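Local coordinates for putative gdp-fucose protein o-fucosyltransferase 1 (Caenorhabditis elegans, PDB 3ZY2) that belongs to the GDP-fucose protein O-fucosyltransferase family of GT-B fold proteins and holds guanosine-5'-diphosphate in a pocket of its chain, at residues F284-K289 / Y316-I321. Residues are numbered along the deposited sequence; the frame is centred on the assembly and turned at random.
Sequences FVASDK and YTSLAI. With GDP (guanosine-5'-diphosphate), chain C.
Ser318 OG, gripped by hydrogen bonds with Asp313 OD1 and Gln310 OE1, sits at the edge of the Phe284 ring, 3.8 Å from Phe284 CZ and near the ring plane. Serine suits this place: its one hydroxyl can both give and accept a hydrogen bond, which fits two polar partners on the preceding loop, while its CB, small and apolar, meets the methyl of Ala286 (CB to CB 3.8 Å). One helical turn on, Ile321 lays CG2 over the centre of the Phe284 ring, 3.6 Å from the centroid and 14° off the ring normal, a CH-pi contact. With CG2 anti to the backbone N of Ile321, the other branch (chi1 -69°) carries CD1 out over the CE1-CZ rim of the same face, 3.9 Å from Phe284 CZ. Phenylalanine offers a broad flat surface to this beta-branched side chain, and the two cross at about a right angle. Strand 282-287, an inner strand of the parallel sheet, thus packs against helix 315-324. With only a methyl at Ala286, strand and helix can come close, consistent with the guanine lying alongside: GDP O6 is 3.3 Å from Ala286 CB and 3.1 Å from Ser287 N. At the strand's end, Ser287 OG accepts from Lys289 N (3.1 Å) in an ST turn. No hydrogen bond joins strand and helix directly, so apolar packing unites them, while Asp313, bonded to Ser318, Ser287 N and GDP, links this core to the nucleotide pocket.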
ATOM      1  N   PHE A 284     -15.890  37.552   0.090  1.00 11.14           N
ATOM      2  CA  PHE A 284     -14.568  37.122  -0.337  1.00 10.57           C
ATOM      3  C   PHE A 284     -14.693  35.812  -1.092  1.00 10.64           C
ATOM      4  O   PHE A 284     -15.377  34.887  -0.640  1.00 11.09           O
ATOM      5  CB  PHE A 284     -13.652  36.924   0.870  1.00 10.04           C
ATOM      6  CG  PHE A 284     -12.309  36.361   0.506  1.00 10.06           C
ATOM      7  CD1 PHE A 284     -11.359  37.147  -0.177  1.00 13.00           C
ATOM      8  CD2 PHE A 284     -11.996  35.042   0.822  1.00  9.99           C
ATOM      9  CE1 PHE A 284     -10.100  36.641  -0.499  1.00 12.67           C
ATOM     10  CE2 PHE A 284     -10.730  34.520   0.496  1.00 12.25           C
ATOM     11  CZ  PHE A 284      -9.792  35.332  -0.190  1.00 12.55           C
ATOM     12  N   VAL A 285     -13.990  35.716  -2.216  1.00 11.12           N
ATOM     13  CA  VAL A 285     -13.983  34.473  -2.995  1.00 12.59           C
ATOM     14  C   VAL A 285     -12.563  33.921  -3.130  1.00 12.01           C
ATOM     15  O   VAL A 285     -11.649  34.620  -3.618  1.00 13.09           O
ATOM     16  CB  VAL A 285     -14.508  34.705  -4.432  1.00 13.34           C
ATOM     17  CG1 VAL A 285     -14.470  33.388  -5.247  1.00 13.39           C
ATOM     18  CG2 VAL A 285     -15.915  35.319  -4.439  1.00 14.36           C
ATOM     19  N   ALA A 286     -12.410  32.660  -2.729  1.00 12.12           N
ATOM     20  CA  ALA A 286     -11.186  31.884  -3.000  1.00 12.23           C
ATOM     21  C   ALA A 286     -11.561  30.839  -4.042  1.00 13.24           C
ATOM     22  O   ALA A 286     -12.572  30.171  -3.915  1.00 13.59           O
ATOM     23  CB  ALA A 286     -10.681  31.192  -1.722  1.00 13.43           C
ATOM     24  N   SER A 287     -10.762  30.735  -5.102  1.00 13.66           N
ATOM     25  CA  SER A 287     -11.020  29.747  -6.142  1.00 14.60           C
ATOM     26  C   SER A 287      -9.711  29.228  -6.727  1.00 15.50           C
ATOM     27  O   SER A 287      -8.703  29.936  -6.741  1.00 16.52           O
ATOM     28  CB  SER A 287     -11.905  30.340  -7.251  1.00 15.45           C
ATOM     29  OG  SER A 287     -12.244  29.312  -8.194  1.00 16.93           O
ATOM     30  N   ASP A 288      -9.769  27.979  -7.169  1.00 16.86           N
ATOM     31  CA  ASP A 288      -8.709  27.356  -7.948  1.00 18.43           C
ATOM     32  C   ASP A 288      -8.743  27.739  -9.420  1.00 19.73           C
ATOM     33  O   ASP A 288      -7.772  27.485 -10.150  1.00 20.49           O
ATOM     34  CB  ASP A 288      -8.771  25.837  -7.813  1.00 18.81           C
ATOM     35  CG  ASP A 288     -10.079  25.242  -8.304  1.00 19.54           C
ATOM     36  OD1 ASP A 288     -11.117  25.929  -8.384  1.00 21.00           O
ATOM     37  OD2 ASP A 288     -10.063  24.041  -8.645  1.00 25.00           O
ATOM     38  N   LYS A 289      -9.847  28.340  -9.864  1.00 19.58           N
ATOM     39  CA  LYS A 289     -10.000  28.664 -11.289  1.00 21.04           C
ATOM     40  C   LYS A 289     -10.893  29.881 -11.523  1.00 21.21           C
ATOM     41  O   LYS A 289     -10.388  30.986 -11.752  1.00 23.67           O
ATOM     42  CB  LYS A 289     -10.517  27.445 -12.059  1.00 21.76           C
ATOM     43  CG  LYS A 289     -10.425  27.629 -13.584  1.00 23.99           C
ATOM     44  CD  LYS A 289     -11.121  26.536 -14.361  1.00 30.99           C
ATOM     45  CE  LYS A 289     -11.320  26.975 -15.817  1.00 33.72           C
ATOM     46  NZ  LYS A 289     -12.300  28.100 -15.955  1.00 37.47           N
ATOM     47  N   TYR A 316      -2.602  29.993   0.678  1.00 11.08           N
ATOM     48  CA  TYR A 316      -2.519  29.921   2.139  1.00 11.53           C
ATOM     49  C   TYR A 316      -3.185  31.128   2.764  1.00 11.76           C
ATOM     50  O   TYR A 316      -3.927  30.996   3.756  1.00 12.06           O
ATOM     51  CB  TYR A 316      -1.065  29.766   2.605  1.00 11.64           C
ATOM     52  CG  TYR A 316      -0.340  28.689   1.841  1.00 11.44           C
ATOM     53  CD1 TYR A 316      -0.630  27.327   2.058  1.00 12.03           C
ATOM     54  CD2 TYR A 316       0.615  29.023   0.860  1.00 11.85           C
ATOM     55  CE1 TYR A 316       0.024  26.313   1.322  1.00 12.35           C
ATOM     56  CE2 TYR A 316       1.274  28.005   0.131  1.00 12.38           C
ATOM     57  CZ  TYR A 316       0.968  26.659   0.374  1.00 12.97           C
ATOM     58  OH  TYR A 316       1.585  25.614  -0.314  1.00 14.60           O
ATOM     59  N   THR A 317      -2.946  32.286   2.174  1.00 13.12           N
ATOM     60  CA  THR A 317      -3.574  33.513   2.647  1.00 13.56           C
ATOM     61  C   THR A 317      -5.081  33.407   2.416  1.00 12.33           C
ATOM     62  O   THR A 317      -5.858  33.824   3.280  1.00 13.06           O
ATOM     63  CB  THR A 317      -2.980  34.774   2.011  1.00 14.44           C
ATOM     64  OG1 THR A 317      -1.566  34.808   2.298  1.00 17.53           O
ATOM     65  CG2 THR A 317      -3.632  36.025   2.584  1.00 16.04           C
ATOM     66  N   SER A 318      -5.500  32.762   1.328  1.00 12.11           N
ATOM     67  CA  SER A 318      -6.948  32.525   1.122  1.00 11.68           C
ATOM     68  C   SER A 318      -7.526  31.671   2.236  1.00 11.68           C
ATOM     69  O   SER A 318      -8.595  31.983   2.752  1.00 11.42           O
ATOM     70  CB  SER A 318      -7.262  31.892  -0.236  1.00 13.48           C
ATOM     71  OG  SER A 318      -7.087  32.848  -1.275  1.00 16.14           O
ATOM     72  N   LEU A 319      -6.854  30.576   2.587  1.00 10.34           N
ATOM     73  CA  LEU A 319      -7.330  29.756   3.705  1.00 10.02           C
ATOM     74  C   LEU A 319      -7.450  30.578   4.998  1.00 10.06           C
ATOM     75  O   LEU A 319      -8.434  30.452   5.762  1.00  9.93           O
ATOM     76  CB  LEU A 319      -6.371  28.567   3.933  1.00 10.02           C
ATOM     77  CG  LEU A 319      -6.455  27.477   2.846  1.00  9.55           C
ATOM     78  CD1 LEU A 319      -5.250  26.580   2.981  1.00 10.24           C
ATOM     79  CD2 LEU A 319      -7.736  26.646   2.972  1.00 12.54           C
ATOM     80  N   ALA A 320      -6.428  31.390   5.271  1.00 10.44           N
ATOM     81  CA  ALA A 320      -6.414  32.199   6.479  1.00 10.95           C
ATOM     82  C   ALA A 320      -7.580  33.194   6.490  1.00 10.95           C
ATOM     83  O   ALA A 320      -8.254  33.350   7.514  1.00 11.02           O
ATOM     84  CB  ALA A 320      -5.070  32.920   6.606  1.00 12.03           C
ATOM     85  N   ILE A 321      -7.817  33.854   5.356  1.00 10.08           N
ATOM     86  CA  ILE A 321      -8.939  34.808   5.246  1.00  9.71           C
ATOM     87  C   ILE A 321     -10.262  34.105   5.495  1.00 10.89           C
ATOM     88  O   ILE A 321     -11.106  34.601   6.212  1.00 11.52           O
ATOM     89  CB  ILE A 321      -8.937  35.534   3.882  1.00 10.21           C
ATOM     90  CG1 ILE A 321      -7.726  36.483   3.792  1.00 10.25           C
ATOM     91  CG2 ILE A 321     -10.251  36.333   3.658  1.00 10.98           C
ATOM     92  CD1 ILE A 321      -7.425  36.927   2.395  1.00 11.70           C
TER
HETATM   93  PB  GDP C1381      -9.072  19.080  -2.894  0.50 29.74           P
HETATM   94  O1B GDP C1381      -9.775  20.383  -3.004  0.50 17.02           O
HETATM   95  O2B GDP C1381      -9.206  17.979  -1.795  0.50 22.43           O
HETATM   96  O3B GDP C1381      -8.123  18.687  -4.183  0.50 23.19           O
HETATM   97  O3A GDP C1381      -7.834  20.043  -2.191  0.50 15.80           O
HETATM   98  PA  GDP C1381      -6.144  19.749  -2.283  0.50 25.82           P
HETATM   99  O1A GDP C1381      -5.933  21.244  -1.411  0.50 17.65           O
HETATM  100  O2A GDP C1381      -5.588  18.600  -1.915  0.50 10.46           O
HETATM  101  O5' GDP C1381      -6.241  19.950  -4.062  0.50 24.32           O
HETATM  102  C5' GDP C1381      -6.513  21.210  -3.997  0.50 20.91           C
HETATM  103  C4' GDP C1381      -5.916  22.195  -4.694  0.50 28.72           C
HETATM  104  O4' GDP C1381      -6.157  22.964  -5.802  0.50 28.48           O
HETATM  105  C3' GDP C1381      -5.467  23.018  -3.670  0.50 23.44           C
HETATM  106  O3' GDP C1381      -3.981  22.928  -2.777  0.50 21.22           O
HETATM  107  C2' GDP C1381      -4.598  24.844  -4.520  0.50 50.32           C
HETATM  108  O2' GDP C1381      -3.388  24.396  -4.942  0.50 20.56           O
HETATM  109  C1' GDP C1381      -5.729  24.661  -5.517  0.50 29.92           C
HETATM  110  N9  GDP C1381      -6.758  25.221  -4.989  0.50 25.66           N
HETATM  111  C8  GDP C1381      -8.321  24.422  -4.486  0.50 26.93           C
HETATM  112  N7  GDP C1381      -8.694  25.606  -4.119  0.50 30.98           N
HETATM  113  C5  GDP C1381      -8.127  26.747  -4.145  0.50 21.33           C
HETATM  114  C6  GDP C1381      -8.197  28.451  -3.812  0.50 26.25           C
HETATM  115  O6  GDP C1381      -9.221  28.654  -3.348  0.50 22.12           O
HETATM  116  N1  GDP C1381      -7.247  28.843  -4.134  0.50 22.09           N
HETATM  117  C2  GDP C1381      -6.130  28.628  -4.636  0.50 23.77           C
HETATM  118  N2  GDP C1381      -5.337  29.188  -4.865  0.50 19.79           N
HETATM  119  N3  GDP C1381      -5.608  27.216  -5.105  0.50 25.23           N
HETATM  120  C4  GDP C1381      -6.728  26.358  -4.798  0.50 22.66           C